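Local coordinates for SsfX3 (Streptomyces sp. SF2575, PDB 3SKV), which probably transfers a salicylyl group in the biosynthesis of a tetracycline, using a GDSL/SGNH-type acyltransferase domain joined to a jelly-roll domain, at residues 187-193 / 245-251; 278-284 / 327-331; 206-212 / 364-368; 75-79 / 225-229. The protein carries 1 engineered substitution. All coordinates share one frame; numbering follows the deposited sequence.

Contact 1. Residues 187-193 / 245-251; sequences HWIHYGD and ADLISLR
Trp188 of strand 187-192 reaches Leu247 and Ser249 on the adjacent parallel strand. With its CG anti to the backbone N (chi1 175°), the end of the indole comes nearer to strand 247-252. From the backbone outward, CB is 4.2 Å from Leu247 O; CG sits beneath the Leu247 methyl CD1; the ring edge at Trp188 CD1 meets Leu247 O at 3.3 Å. NE1 then donates to Ser249 OG at 2.8 Å, nearly in the ring plane, and CH2 at the far rim rests on Leu209 of helix 208-216. Leu247 CD1 lies over one face, a CH-pi contact 3.7 Å from the centroid of the five-membered ring of Trp188. Ser249 suits its place because a short hydroxyl fits between two rings: the same OG also bonds His190 ND1 at 2.8 Å. These residues belong to the central parallel sheet of the GDSL/SGNH fold, and Gly192 and Asp193 open the Gly-Asp-Ser signature at the end of its strand. At the backbone angles of Gly192 a CB would probably run into Arg251 O and the preceding carbonyl oxygen, which suits a residue without a side chain. The Asp193 carboxylate is held from two sides, His190 NE2 donating to OD2 at 2.9 Å and Arg251 NE to OD1 at 2.7 Å in an almost straight salt bridge (173°). On the other face of the sheet, Ile189, Tyr191, Ile248 and Leu250 give an apolar surface to Ile240 of helix 234-242. At the opposite end of the pairing, Asp246 OD2 takes the N-H of His187 on its anti lone pair.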
loop_
_atom_site.group_PDB
_atom_site.type_symbol
_atom_site.label_atom_id
_atom_site.label_comp_id
_atom_site.label_asym_id
_atom_site.label_seq_id
_atom_site.Cartn_x
_atom_site.Cartn_y
_atom_site.Cartn_z
ATOM N N HIS A 187 -10.759 -5.365 7.220
ATOM C CA HIS A 187 -10.127 -4.751 6.061
ATOM C C HIS A 187 -9.748 -3.326 6.305
ATOM O O HIS A 187 -10.580 -2.526 6.754
ATOM C CB HIS A 187 -11.016 -4.844 4.812
ATOM C CG HIS A 187 -11.217 -6.234 4.343
ATOM N ND1 HIS A 187 -10.338 -6.821 3.457
ATOM C CD2 HIS A 187 -12.184 -7.121 4.662
ATOM C CE1 HIS A 187 -10.793 -8.050 3.265
ATOM N NE2 HIS A 187 -11.906 -8.274 3.962
ATOM N N TRP A 188 -8.500 -2.993 5.961
ATOM C CA TRP A 188 -8.022 -1.631 6.056
ATOM C C TRP A 188 -7.597 -1.102 4.702
ATOM O O TRP A 188 -6.606 -1.572 4.139
ATOM C CB TRP A 188 -6.916 -1.460 7.109
ATOM C CG TRP A 188 -6.322 -0.077 7.134
ATOM C CD1 TRP A 188 -6.953 1.103 6.834
ATOM C CD2 TRP A 188 -4.963 0.259 7.443
ATOM N NE1 TRP A 188 -6.075 2.152 6.954
ATOM C CE2 TRP A 188 -4.847 1.665 7.336
ATOM C CE3 TRP A 188 -3.837 -0.490 7.858
ATOM C CZ2 TRP A 188 -3.649 2.338 7.619
ATOM C CZ3 TRP A 188 -2.649 0.176 8.129
ATOM C CH2 TRP A 188 -2.557 1.572 7.994
ATOM N N ILE A 189 -8.362 -0.110 4.185
ATOM C CA ILE A 189 -8.063 0.569 2.932
ATOM C C ILE A 189 -7.338 1.874 3.221
ATOM O O ILE A 189 -7.856 2.715 3.976
ATOM C CB ILE A 189 -9.304 0.817 2.030
ATOM C CG1 ILE A 189 -10.117 -0.473 1.788
ATOM C CG2 ILE A 189 -8.866 1.496 0.691
ATOM C CD1 ILE A 189 -11.317 -0.274 0.820
ATOM N N HIS A 190 -6.135 2.049 2.620
ATOM C CA HIS A 190 -5.403 3.303 2.761
ATOM C C HIS A 190 -5.233 3.935 1.366
ATOM O O HIS A 190 -4.745 3.289 0.435
ATOM C CB HIS A 190 -4.066 3.183 3.519
ATOM C CG HIS A 190 -3.348 4.495 3.606
ATOM N ND1 HIS A 190 -3.743 5.482 4.521
ATOM C CD2 HIS A 190 -2.361 4.994 2.818
ATOM C CE1 HIS A 190 -2.977 6.534 4.264
ATOM N NE2 HIS A 190 -2.118 6.283 3.252
ATOM N N TYR A 191 -5.668 5.201 1.242
ATOM C CA TYR A 191 -5.556 5.962 -0.004
ATOM C C TYR A 191 -4.794 7.265 0.220
ATOM O O TYR A 191 -4.977 7.922 1.229
ATOM C CB TYR A 191 -6.962 6.252 -0.574
ATOM C CG TYR A 191 -6.976 7.187 -1.758
ATOM C CD1 TYR A 191 -6.744 6.716 -3.047
ATOM C CD2 TYR A 191 -7.213 8.547 -1.594
ATOM C CE1 TYR A 191 -6.704 7.584 -4.138
ATOM C CE2 TYR A 191 -7.191 9.421 -2.682
ATOM C CZ TYR A 191 -6.934 8.934 -3.950
ATOM O OH TYR A 191 -6.965 9.777 -5.028
ATOM N N GLY A 192 -4.001 7.661 -0.746
ATOM C CA GLY A 192 -3.312 8.944 -0.683
ATOM C C GLY A 192 -1.801 8.928 -0.571
ATOM O O GLY A 192 -1.146 7.934 -0.894
ATOM N N ASP A 193 -1.257 10.082 -0.145
ATOM C CA ASP A 193 0.166 10.412 0.018
ATOM C C ASP A 193 0.832 10.813 -1.306
ATOM O O ASP A 193 0.418 10.384 -2.385
ATOM C CB ASP A 193 0.954 9.311 0.771
ATOM C CG ASP A 193 0.546 9.169 2.228
ATOM O OD1 ASP A 193 0.794 10.128 3.010
ATOM O OD2 ASP A 193 0.009 8.089 2.598
ATOM N N ALA A 245 -14.363 -3.025 3.468
ATOM C CA ALA A 245 -13.595 -2.145 4.351
ATOM C C ALA A 245 -14.188 -2.027 5.720
ATOM O O ALA A 245 -15.390 -1.769 5.875
ATOM C CB ALA A 245 -13.482 -0.759 3.735
ATOM N N ASP A 246 -13.324 -2.137 6.717
ATOM C CA ASP A 246 -13.710 -1.984 8.114
ATOM C C ASP A 246 -13.088 -0.723 8.674
ATOM O O ASP A 246 -13.545 -0.248 9.698
ATOM C CB ASP A 246 -13.312 -3.211 8.920
ATOM C CG ASP A 246 -14.062 -4.430 8.467
ATOM O OD1 ASP A 246 -15.250 -4.572 8.851
ATOM O OD2 ASP A 246 -13.494 -5.215 7.670
ATOM N N LEU A 247 -12.081 -0.164 7.970
ATOM C CA LEU A 247 -11.346 1.065 8.297
ATOM C C LEU A 247 -10.843 1.653 6.991
ATOM O O LEU A 247 -10.217 0.943 6.201
ATOM C CB LEU A 247 -10.143 0.738 9.195
ATOM C CG LEU A 247 -9.508 1.816 10.094
ATOM C CD1 LEU A 247 -7.986 1.811 10.015
ATOM C CD2 LEU A 247 -10.146 3.210 9.978
ATOM N N ILE A 248 -11.142 2.938 6.748
ATOM C CA ILE A 248 -10.695 3.660 5.568
ATOM C C ILE A 248 -9.898 4.884 5.994
ATOM O O ILE A 248 -10.373 5.668 6.803
ATOM C CB ILE A 248 -11.868 4.026 4.616
ATOM C CG1 ILE A 248 -12.635 2.769 4.175
ATOM C CG2 ILE A 248 -11.369 4.860 3.391
ATOM C CD1 ILE A 248 -14.071 2.994 3.708
ATOM N N SER A 249 -8.702 5.065 5.429
ATOM C CA SER A 249 -7.891 6.254 5.703
ATOM C C SER A 249 -7.477 6.870 4.406
ATOM O O SER A 249 -7.057 6.162 3.487
ATOM C CB SER A 249 -6.691 5.952 6.610
ATOM O OG SER A 249 -5.896 4.848 6.214
ATOM N N LEU A 250 -7.689 8.193 4.302
ATOM C CA LEU A 250 -7.388 9.018 3.136
ATOM C C LEU A 250 -6.450 10.139 3.529
ATOM O O LEU A 250 -6.798 10.924 4.410
ATOM C CB LEU A 250 -8.692 9.656 2.562
ATOM C CG LEU A 250 -9.970 8.782 2.431
ATOM C CD1 LEU A 250 -11.143 9.632 2.074
ATOM C CD2 LEU A 250 -9.805 7.677 1.376
ATOM N N ARG A 251 -5.299 10.258 2.871
ATOM C CA ARG A 251 -4.401 11.384 3.140
ATOM C C ARG A 251 -4.187 12.162 1.874
ATOM O O ARG A 251 -3.663 11.643 0.894
ATOM C CB ARG A 251 -3.085 10.992 3.784
ATOM C CG ARG A 251 -2.676 12.076 4.765
ATOM C CD ARG A 251 -1.242 12.046 5.232
ATOM N NE ARG A 251 -0.698 10.705 5.194
ATOM C CZ ARG A 251 -0.822 9.810 6.160
ATOM N NH1 ARG A 251 -1.443 10.125 7.290
ATOM N NH2 ARG A 251 -0.327 8.597 6.006
#

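Contact 2. Residues 278-284 / 327-331; sequences RERHPLT and DQNVH
Arg278 and Asp327 form a salt bridge between their two loops, NE of Arg278 donating to Asp327 OD2 at 2.7 Å along a nearly straight line (174°). The acceptor lies in the guanidinium plane, although the carboxylate itself is turned 52° from that plane; a weak bond from NH2 to Asp327 OD1 adds to the pair. The other edge of the guanidinium serves its own loop. NH1 donates to His281 O at 2.7 Å and to Thr284 O at 2.8 Å, while NH2 shares Thr284 O, so that two nitrogens grip one carbonyl. A bend at chi2 (-87°) brings the group round to these partners, a task for which arginine, with five N-H donors spread in one plane, is well suited. Further out, a water donates to Asp327 OD1 at 2.6 Å and to Pro282 O, and accepts from Asn329 ND2. Asp327 is fixed in turn by its own backbone: OD1 also receives the N-H of Asn329 at 3.1 Å, an Asx turn. The site lies at the surface, where the connection from helix 266-278 into strand 286-290 meets the start of edge strand 330-333, an arrangement typical of the beta-alpha-beta crossovers of a parallel alpha/beta fold.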
loop_
_atom_site.group_PDB
_atom_site.type_symbol
_atom_site.label_atom_id
_atom_site.label_comp_id
_atom_site.label_asym_id
_atom_site.label_seq_id
_atom_site.Cartn_x
_atom_site.Cartn_y
_atom_site.Cartn_z
ATOM N N ARG A 278 -19.579 6.411 1.204
ATOM C CA ARG A 278 -20.684 6.263 2.127
ATOM C C ARG A 278 -21.897 5.555 1.544
ATOM O O ARG A 278 -22.729 5.061 2.317
ATOM C CB ARG A 278 -21.076 7.613 2.750
ATOM C CG ARG A 278 -20.148 8.055 3.878
ATOM C CD ARG A 278 -20.583 7.483 5.212
ATOM N NE ARG A 278 -19.675 7.913 6.273
ATOM C CZ ARG A 278 -18.747 7.157 6.859
ATOM N NH1 ARG A 278 -18.582 5.887 6.495
ATOM N NH2 ARG A 278 -17.971 7.666 7.808
ATOM N N GLU A 279 -22.006 5.475 0.198
ATOM C CA GLU A 279 -23.117 4.767 -0.438
ATOM C C GLU A 279 -23.092 3.284 -0.040
ATOM O O GLU A 279 -24.155 2.725 0.203
ATOM C CB GLU A 279 -23.055 4.895 -1.956
ATOM C CG GLU A 279 -23.295 6.281 -2.496
ATOM C CD GLU A 279 -22.877 6.512 -3.942
ATOM O OE1 GLU A 279 -22.402 5.564 -4.609
ATOM O OE2 GLU A 279 -23.022 7.663 -4.408
ATOM N N ARG A 280 -21.882 2.671 0.053
ATOM C CA ARG A 280 -21.685 1.258 0.403
ATOM C C ARG A 280 -21.021 1.020 1.771
ATOM O O ARG A 280 -21.103 -0.088 2.292
ATOM C CB ARG A 280 -21.014 0.456 -0.739
ATOM C CG ARG A 280 -21.654 0.695 -2.118
ATOM C CD ARG A 280 -22.092 -0.542 -2.853
ATOM N NE ARG A 280 -21.056 -1.164 -3.666
ATOM C CZ ARG A 280 -20.878 -2.479 -3.777
ATOM N NH1 ARG A 280 -21.636 -3.323 -3.084
ATOM N NH2 ARG A 280 -19.932 -2.962 -4.571
ATOM N N HIS A 281 -20.407 2.060 2.372
ATOM C CA HIS A 281 -19.800 2.017 3.704
ATOM C C HIS A 281 -20.439 3.137 4.539
ATOM O O HIS A 281 -19.794 4.162 4.783
ATOM C CB HIS A 281 -18.263 2.169 3.631
ATOM C CG HIS A 281 -17.591 1.170 2.753
ATOM N ND1 HIS A 281 -17.674 -0.191 3.007
ATOM C CD2 HIS A 281 -16.861 1.363 1.631
ATOM C CE1 HIS A 281 -17.000 -0.776 2.037
ATOM N NE2 HIS A 281 -16.483 0.115 1.192
ATOM N N PRO A 282 -21.717 3.001 4.952
ATOM C CA PRO A 282 -22.369 4.115 5.677
ATOM C C PRO A 282 -21.874 4.402 7.084
ATOM O O PRO A 282 -22.014 5.534 7.543
ATOM C CB PRO A 282 -23.848 3.722 5.684
ATOM C CG PRO A 282 -23.849 2.242 5.597
ATOM C CD PRO A 282 -22.664 1.876 4.747
ATOM N N LEU A 283 -21.340 3.395 7.778
ATOM C CA LEU A 283 -20.909 3.508 9.177
ATOM C C LEU A 283 -19.410 3.243 9.405
ATOM O O LEU A 283 -18.910 3.429 10.519
ATOM C CB LEU A 283 -21.755 2.530 10.033
ATOM C CG LEU A 283 -23.093 2.962 10.700
ATOM C CD1 LEU A 283 -23.784 4.188 10.053
ATOM C CD2 LEU A 283 -24.042 1.781 10.752
ATOM N N THR A 284 -18.710 2.799 8.366
ATOM C CA THR A 284 -17.280 2.506 8.425
ATOM C C THR A 284 -16.483 3.745 8.842
ATOM O O THR A 284 -16.692 4.819 8.263
ATOM C CB THR A 284 -16.814 1.987 7.046
ATOM O OG1 THR A 284 -17.611 0.861 6.697
ATOM C CG2 THR A 284 -15.318 1.614 6.999
ATOM N N ASP A 327 -22.554 12.858 10.285
ATOM C CA ASP A 327 -21.647 11.732 10.096
ATOM C C ASP A 327 -20.768 11.535 11.324
ATOM O O ASP A 327 -19.785 12.254 11.524
ATOM C CB ASP A 327 -20.830 11.858 8.810
ATOM C CG ASP A 327 -20.309 10.541 8.249
ATOM O OD1 ASP A 327 -20.068 9.594 9.047
ATOM O OD2 ASP A 327 -20.060 10.483 7.027
ATOM N N GLN A 328 -21.141 10.555 12.155
ATOM C CA GLN A 328 -20.453 10.210 13.401
ATOM C C GLN A 328 -19.205 9.377 13.165
ATOM O O GLN A 328 -18.396 9.205 14.079
ATOM C CB GLN A 328 -21.416 9.476 14.348
ATOM C CG GLN A 328 -22.627 10.327 14.673
ATOM C CD GLN A 328 -23.509 9.699 15.685
ATOM O OE1 GLN A 328 -24.554 9.123 15.354
ATOM N NE2 GLN A 328 -23.128 9.847 16.949
ATOM N N ASN A 329 -19.013 8.909 11.928
ATOM C CA ASN A 329 -17.879 8.073 11.588
ATOM C C ASN A 329 -16.827 8.684 10.680
ATOM O O ASN A 329 -16.044 7.957 10.081
ATOM C CB ASN A 329 -18.368 6.694 11.163
ATOM C CG ASN A 329 -19.163 6.024 12.275
ATOM O OD1 ASN A 329 -18.619 5.688 13.331
ATOM N ND2 ASN A 329 -20.482 5.894 12.102
ATOM N N VAL A 330 -16.787 10.016 10.591
ATOM C CA VAL A 330 -15.760 10.749 9.837
ATOM C C VAL A 330 -14.861 11.420 10.889
ATOM O O VAL A 330 -15.377 11.989 11.839
ATOM C CB VAL A 330 -16.284 11.755 8.776
ATOM C CG1 VAL A 330 -15.119 12.450 8.076
ATOM C CG2 VAL A 330 -17.097 11.045 7.732
ATOM N N HIS A 331 -13.529 11.287 10.756
ATOM C CA HIS A 331 -12.586 11.817 11.749
ATOM C C HIS A 331 -11.429 12.496 11.096
ATOM O O HIS A 331 -10.989 12.084 10.025
ATOM C CB HIS A 331 -12.031 10.696 12.613
ATOM C CG HIS A 331 -13.079 9.805 13.211
ATOM N ND1 HIS A 331 -13.731 10.142 14.379
ATOM C CD2 HIS A 331 -13.533 8.604 12.791
ATOM C CE1 HIS A 331 -14.566 9.146 14.627
ATOM N NE2 HIS A 331 -14.463 8.185 13.711
HETATM O O HOH W 1 -21.390 7.369 9.509
#

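Contact 3. Residues 206-212 / 364-368; sequences RTWLALA and HEIFA
The N-H of Trp208, in the first turn of helix 208-216, is taken up by a side chain of another helix: His364 ND1 accepts it at 3.1 Å, close to the imidazole plane but with a bent angle of 137°. NE2 of His364 is bonded to Arg199 O, so both nitrogens fix the ring's rotation. Thr207 caps the same helix end, its OG1 accepting from Ala210 N at 3.1 Å. CG of Trp208 takes the crowded position between backbone N and carbonyl carbon (chi1 72°), which lays the indole against Phe367. CE1 of Phe367 stands over the centre of the indole face, and its CD1 comes 3.3 Å from Trp208 CD2; the two rings meet obliquely. Leu209 covers the opposite indole face, and the far side of the ring system touches Arg251. Replacing Trp208 by an alanine would probably open a gap between Phe367 and Leu209 and leave the Arg251 guanidinium without one of its packing surfaces. Ala368 lets the backbones come close: its CB rests 3.4 Å from Trp208 O and 3.8 Å from Leu211 CB, and the small methyl suits this close approach. At the outer margin, Leu211 CD2 packs on the aliphatic CG of Glu365. The segment axes cross at -52°, 8.1 Å apart, near the value expected when ridges of residues four apart pack into grooves. Both helices lie over the sheet face that carries Trp188 and Arg251, forming one helical layer of the three-layer alpha/beta/alpha sandwich of the GDSL/SGNH fold.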
loop_
_atom_site.group_PDB
_atom_site.type_symbol
_atom_site.label_atom_id
_atom_site.label_comp_id
_atom_site.label_asym_id
_atom_site.label_seq_id
_atom_site.Cartn_x
_atom_site.Cartn_y
_atom_site.Cartn_z
ATOM N N ARG A 206 8.076 -4.417 5.893
ATOM C CA ARG A 206 8.533 -3.427 6.854
ATOM C C ARG A 206 8.288 -1.975 6.464
ATOM O O ARG A 206 8.959 -1.079 6.988
ATOM C CB ARG A 206 9.955 -3.746 7.333
ATOM C CG ARG A 206 10.001 -4.959 8.289
ATOM C CD ARG A 206 11.396 -5.314 8.749
ATOM N NE ARG A 206 12.108 -5.993 7.662
ATOM C CZ ARG A 206 13.416 -6.252 7.650
ATOM N NH1 ARG A 206 14.181 -5.894 8.678
ATOM N NH2 ARG A 206 13.969 -6.861 6.608
ATOM N N THR A 207 7.272 -1.727 5.592
ATOM C CA THR A 207 6.841 -0.362 5.268
ATOM C C THR A 207 5.993 0.072 6.472
ATOM O O THR A 207 5.548 -0.791 7.242
ATOM C CB THR A 207 6.023 -0.275 3.955
ATOM O OG1 THR A 207 4.822 -1.026 4.091
ATOM C CG2 THR A 207 6.794 -0.757 2.732
ATOM N N TRP A 208 5.738 1.379 6.635
ATOM C CA TRP A 208 4.927 1.821 7.761
ATOM C C TRP A 208 3.549 1.152 7.700
ATOM O O TRP A 208 3.067 0.682 8.731
ATOM C CB TRP A 208 4.861 3.344 7.839
ATOM C CG TRP A 208 4.027 4.009 6.786
ATOM C CD1 TRP A 208 4.452 4.511 5.595
ATOM C CD2 TRP A 208 2.611 4.237 6.840
ATOM N NE1 TRP A 208 3.389 5.050 4.906
ATOM C CE2 TRP A 208 2.249 4.903 5.653
ATOM C CE3 TRP A 208 1.615 3.945 7.788
ATOM C CZ2 TRP A 208 0.937 5.309 5.397
ATOM C CZ3 TRP A 208 0.311 4.301 7.518
ATOM C CH2 TRP A 208 -0.018 4.999 6.350
ATOM N N LEU A 209 2.958 1.054 6.483
ATOM C CA LEU A 209 1.663 0.423 6.215
ATOM C C LEU A 209 1.642 -1.033 6.635
ATOM O O LEU A 209 0.726 -1.453 7.341
ATOM C CB LEU A 209 1.346 0.512 4.715
ATOM C CG LEU A 209 0.617 1.757 4.243
ATOM C CD1 LEU A 209 0.515 1.779 2.776
ATOM C CD2 LEU A 209 -0.800 1.841 4.840
ATOM N N ALA A 210 2.657 -1.798 6.217
ATOM C CA ALA A 210 2.798 -3.210 6.543
ATOM C C ALA A 210 2.934 -3.407 8.056
ATOM O O ALA A 210 2.208 -4.217 8.624
ATOM C CB ALA A 210 4.005 -3.791 5.815
ATOM N N LEU A 211 3.816 -2.618 8.714
ATOM C CA LEU A 211 4.065 -2.660 10.154
ATOM C C LEU A 211 2.819 -2.273 10.937
ATOM O O LEU A 211 2.527 -2.904 11.955
ATOM C CB LEU A 211 5.201 -1.686 10.512
ATOM C CG LEU A 211 6.640 -2.176 10.718
ATOM C CD1 LEU A 211 6.844 -3.738 10.550
ATOM C CD2 LEU A 211 7.609 -1.307 9.979
ATOM N N ALA A 212 2.102 -1.229 10.491
ATOM C CA ALA A 212 0.893 -0.767 11.165
ATOM C C ALA A 212 -0.205 -1.842 11.072
ATOM O O ALA A 212 -0.760 -2.193 12.100
ATOM C CB ALA A 212 0.413 0.560 10.575
ATOM N N HIS A 364 10.177 4.360 9.115
ATOM C CA HIS A 364 8.982 3.578 8.763
ATOM C C HIS A 364 8.347 2.957 10.036
ATOM O O HIS A 364 7.124 2.928 10.150
ATOM C CB HIS A 364 9.291 2.499 7.710
ATOM C CG HIS A 364 9.263 3.011 6.303
ATOM N ND1 HIS A 364 8.079 3.053 5.568
ATOM C CD2 HIS A 364 10.271 3.490 5.537
ATOM C CE1 HIS A 364 8.404 3.569 4.400
ATOM N NE2 HIS A 364 9.716 3.838 4.332
ATOM N N GLU A 365 9.179 2.559 11.029
ATOM C CA GLU A 365 8.676 2.000 12.298
ATOM C C GLU A 365 8.019 3.074 13.139
ATOM O O GLU A 365 6.957 2.822 13.688
ATOM C CB GLU A 365 9.765 1.294 13.095
ATOM C CG GLU A 365 10.125 -0.058 12.535
ATOM C CD GLU A 365 11.313 -0.693 13.220
ATOM O OE1 GLU A 365 11.112 -1.319 14.286
ATOM O OE2 GLU A 365 12.445 -0.572 12.696
ATOM N N ILE A 366 8.636 4.266 13.224
ATOM C CA ILE A 366 8.129 5.423 13.964
ATOM C C ILE A 366 6.791 5.895 13.374
ATOM O O ILE A 366 5.831 6.100 14.125
ATOM C CB ILE A 366 9.204 6.556 14.035
ATOM C CG1 ILE A 366 10.531 6.094 14.696
ATOM C CG2 ILE A 366 8.657 7.852 14.659
ATOM C CD1 ILE A 366 10.438 5.522 16.042
ATOM N N PHE A 367 6.740 6.060 12.030
ATOM C CA PHE A 367 5.546 6.470 11.285
ATOM C C PHE A 367 4.360 5.533 11.616
ATOM O O PHE A 367 3.252 6.011 11.907
ATOM C CB PHE A 367 5.828 6.472 9.762
ATOM C CG PHE A 367 4.822 7.256 8.943
ATOM C CD1 PHE A 367 3.560 6.743 8.680
ATOM C CD2 PHE A 367 5.125 8.525 8.463
ATOM C CE1 PHE A 367 2.613 7.491 7.958
ATOM C CE2 PHE A 367 4.191 9.256 7.712
ATOM C CZ PHE A 367 2.941 8.742 7.472
ATOM N N ALA A 368 4.621 4.212 11.624
ATOM C CA ALA A 368 3.655 3.156 11.892
ATOM C C ALA A 368 3.057 3.246 13.293
ATOM O O ALA A 368 1.829 3.187 13.427
ATOM C CB ALA A 368 4.290 1.783 11.669
#

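Contact 4. Residues 75-79 / 225-229; sequences SVGRL and FAADG
Phe225 O is gripped by the Arg78 guanidinium through a sound bond from NH2 at 2.8 Å and a weak one from NE at 3.4 Å. The pair joins two domains: Arg78 belongs to the N-terminal jelly-roll part, and Phe225 to the loop that follows strand 219-223 of the GDSL/SGNH part. The NH2 donor stands 23° out of the carbonyl plane, so the oxygen is met somewhat from above. The third nitrogen, NH1, forms a salt bridge with Asp228 OD2 at 3.1 Å, and Asp228 CB lies over one face of the guanidinium. Ala226 CB touches NH2 at the group's edge, a place where a small side chain leaves the arginine room to reach its carbonyl. A bend at chi3 (87°) turns the head of Arg78 toward a backbone oxygen and a carboxylate, and arginine suits the place because its three nitrogens can serve both acceptors. A leucine in its place would probably leave Phe225 O without this interdomain donor and the Asp228 carboxylate without its counter-charge. Below this polar layer the interface becomes apolar. Leu79, which also packs on Trp60 and Tyr70 of its own domain, reaches the Phe225 ring with its tip, while the phenyl group also meets Phe236. The Leu79 methyl CD1 sits over the ring face in a CH-pi contact, 3.8 Å from the centroid and 3.7 Å from Phe225 CE1.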
loop_
_atom_site.group_PDB
_atom_site.type_symbol
_atom_site.label_atom_id
_atom_site.label_comp_id
_atom_site.label_asym_id
_atom_site.label_seq_id
_atom_site.Cartn_x
_atom_site.Cartn_y
_atom_site.Cartn_z
ATOM N N SER A 75 0.980 6.178 -17.054
ATOM C CA SER A 75 0.746 5.995 -15.621
ATOM C C SER A 75 0.141 4.607 -15.224
ATOM O O SER A 75 0.332 4.185 -14.090
ATOM C CB SER A 75 -0.127 7.135 -15.091
ATOM O OG SER A 75 0.429 7.827 -13.984
ATOM N N VAL A 76 -0.581 3.917 -16.148
ATOM C CA VAL A 76 -1.292 2.638 -15.941
ATOM C C VAL A 76 -0.511 1.543 -15.192
ATOM O O VAL A 76 -1.065 0.891 -14.302
ATOM C CB VAL A 76 -2.013 2.168 -17.231
ATOM C CG1 VAL A 76 -2.165 0.651 -17.309
ATOM C CG2 VAL A 76 -3.368 2.849 -17.364
ATOM N N GLY A 77 0.773 1.414 -15.524
ATOM C CA GLY A 77 1.712 0.466 -14.938
ATOM C C GLY A 77 1.749 0.494 -13.428
ATOM O O GLY A 77 1.892 -0.566 -12.797
ATOM N N ARG A 78 1.590 1.711 -12.844
ATOM C CA ARG A 78 1.564 1.971 -11.395
ATOM C C ARG A 78 0.503 1.116 -10.674
ATOM O O ARG A 78 0.744 0.688 -9.547
ATOM C CB ARG A 78 1.332 3.470 -11.090
ATOM C CG ARG A 78 2.436 4.390 -11.615
ATOM C CD ARG A 78 1.962 5.834 -11.739
ATOM N NE ARG A 78 2.130 6.600 -10.499
ATOM C CZ ARG A 78 2.687 7.806 -10.429
ATOM N NH1 ARG A 78 3.145 8.400 -11.525
ATOM N NH2 ARG A 78 2.794 8.429 -9.262
ATOM N N LEU A 79 -0.649 0.845 -11.341
ATOM C CA LEU A 79 -1.744 0.027 -10.809
ATOM C C LEU A 79 -1.347 -1.448 -10.588
ATOM O O LEU A 79 -1.943 -2.105 -9.722
ATOM C CB LEU A 79 -2.961 0.097 -11.744
ATOM C CG LEU A 79 -3.947 1.291 -11.667
ATOM C CD1 LEU A 79 -3.699 2.234 -10.495
ATOM C CD2 LEU A 79 -4.109 1.973 -13.003
ATOM N N PHE A 225 -0.675 5.588 -4.801
ATOM C CA PHE A 225 0.070 5.507 -6.058
ATOM C C PHE A 225 0.918 6.768 -6.246
ATOM O O PHE A 225 1.023 7.289 -7.375
ATOM C CB PHE A 225 -0.910 5.280 -7.229
ATOM C CG PHE A 225 -1.874 4.134 -7.046
ATOM C CD1 PHE A 225 -1.470 2.822 -7.270
ATOM C CD2 PHE A 225 -3.189 4.365 -6.667
ATOM C CE1 PHE A 225 -2.364 1.757 -7.103
ATOM C CE2 PHE A 225 -4.089 3.308 -6.543
ATOM C CZ PHE A 225 -3.669 2.006 -6.762
ATOM N N ALA A 226 1.515 7.275 -5.115
ATOM C CA ALA A 226 2.311 8.523 -5.016
ATOM C C ALA A 226 1.445 9.756 -5.422
ATOM O O ALA A 226 0.230 9.615 -5.487
ATOM C CB ALA A 226 3.600 8.423 -5.830
ATOM N N ALA A 227 2.035 10.941 -5.660
ATOM C CA ALA A 227 1.304 12.185 -5.963
ATOM C C ALA A 227 0.155 12.092 -6.982
ATOM O O ALA A 227 -0.987 12.443 -6.644
ATOM C CB ALA A 227 2.264 13.309 -6.317
ATOM N N ASP A 228 0.439 11.580 -8.194
ATOM C CA ASP A 228 -0.548 11.441 -9.275
ATOM C C ASP A 228 -1.852 10.749 -8.899
ATOM O O ASP A 228 -2.917 11.226 -9.310
ATOM C CB ASP A 228 0.081 10.820 -10.536
ATOM C CG ASP A 228 1.179 11.678 -11.158
ATOM O OD1 ASP A 228 1.342 12.852 -10.723
ATOM O OD2 ASP A 228 1.885 11.177 -12.072
ATOM N N GLY A 229 -1.770 9.676 -8.098
ATOM C CA GLY A 229 -2.952 8.935 -7.682
ATOM C C GLY A 229 -3.710 9.487 -6.491
ATOM O O GLY A 229 -4.752 8.939 -6.137
#

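Overall arrangement
Contacts 1 and 3 are buried, contact 4 is partly so, and contact 2 lies at the surface, its centre about 22 Å from the centre of the chain. Contacts 1 and 2 reach the same parallel sheet and touch where Thr284 packs on Ile248. Contact 3 covers one face of that sheet, with Arg251 of contact 1 resting on both Trp208 and Phe367. Contact 4 alone bridges the two domains; it meets contact 1 through a probable, weak hydrogen bond between Tyr191 OH and Gly229 O. Arginine-carboxylate pairs occur in contacts 1, 2 and 4, buried beside strand pairing in contact 1 and on loops in the other two, whereas contact 3 is chiefly aromatic and alanine packing.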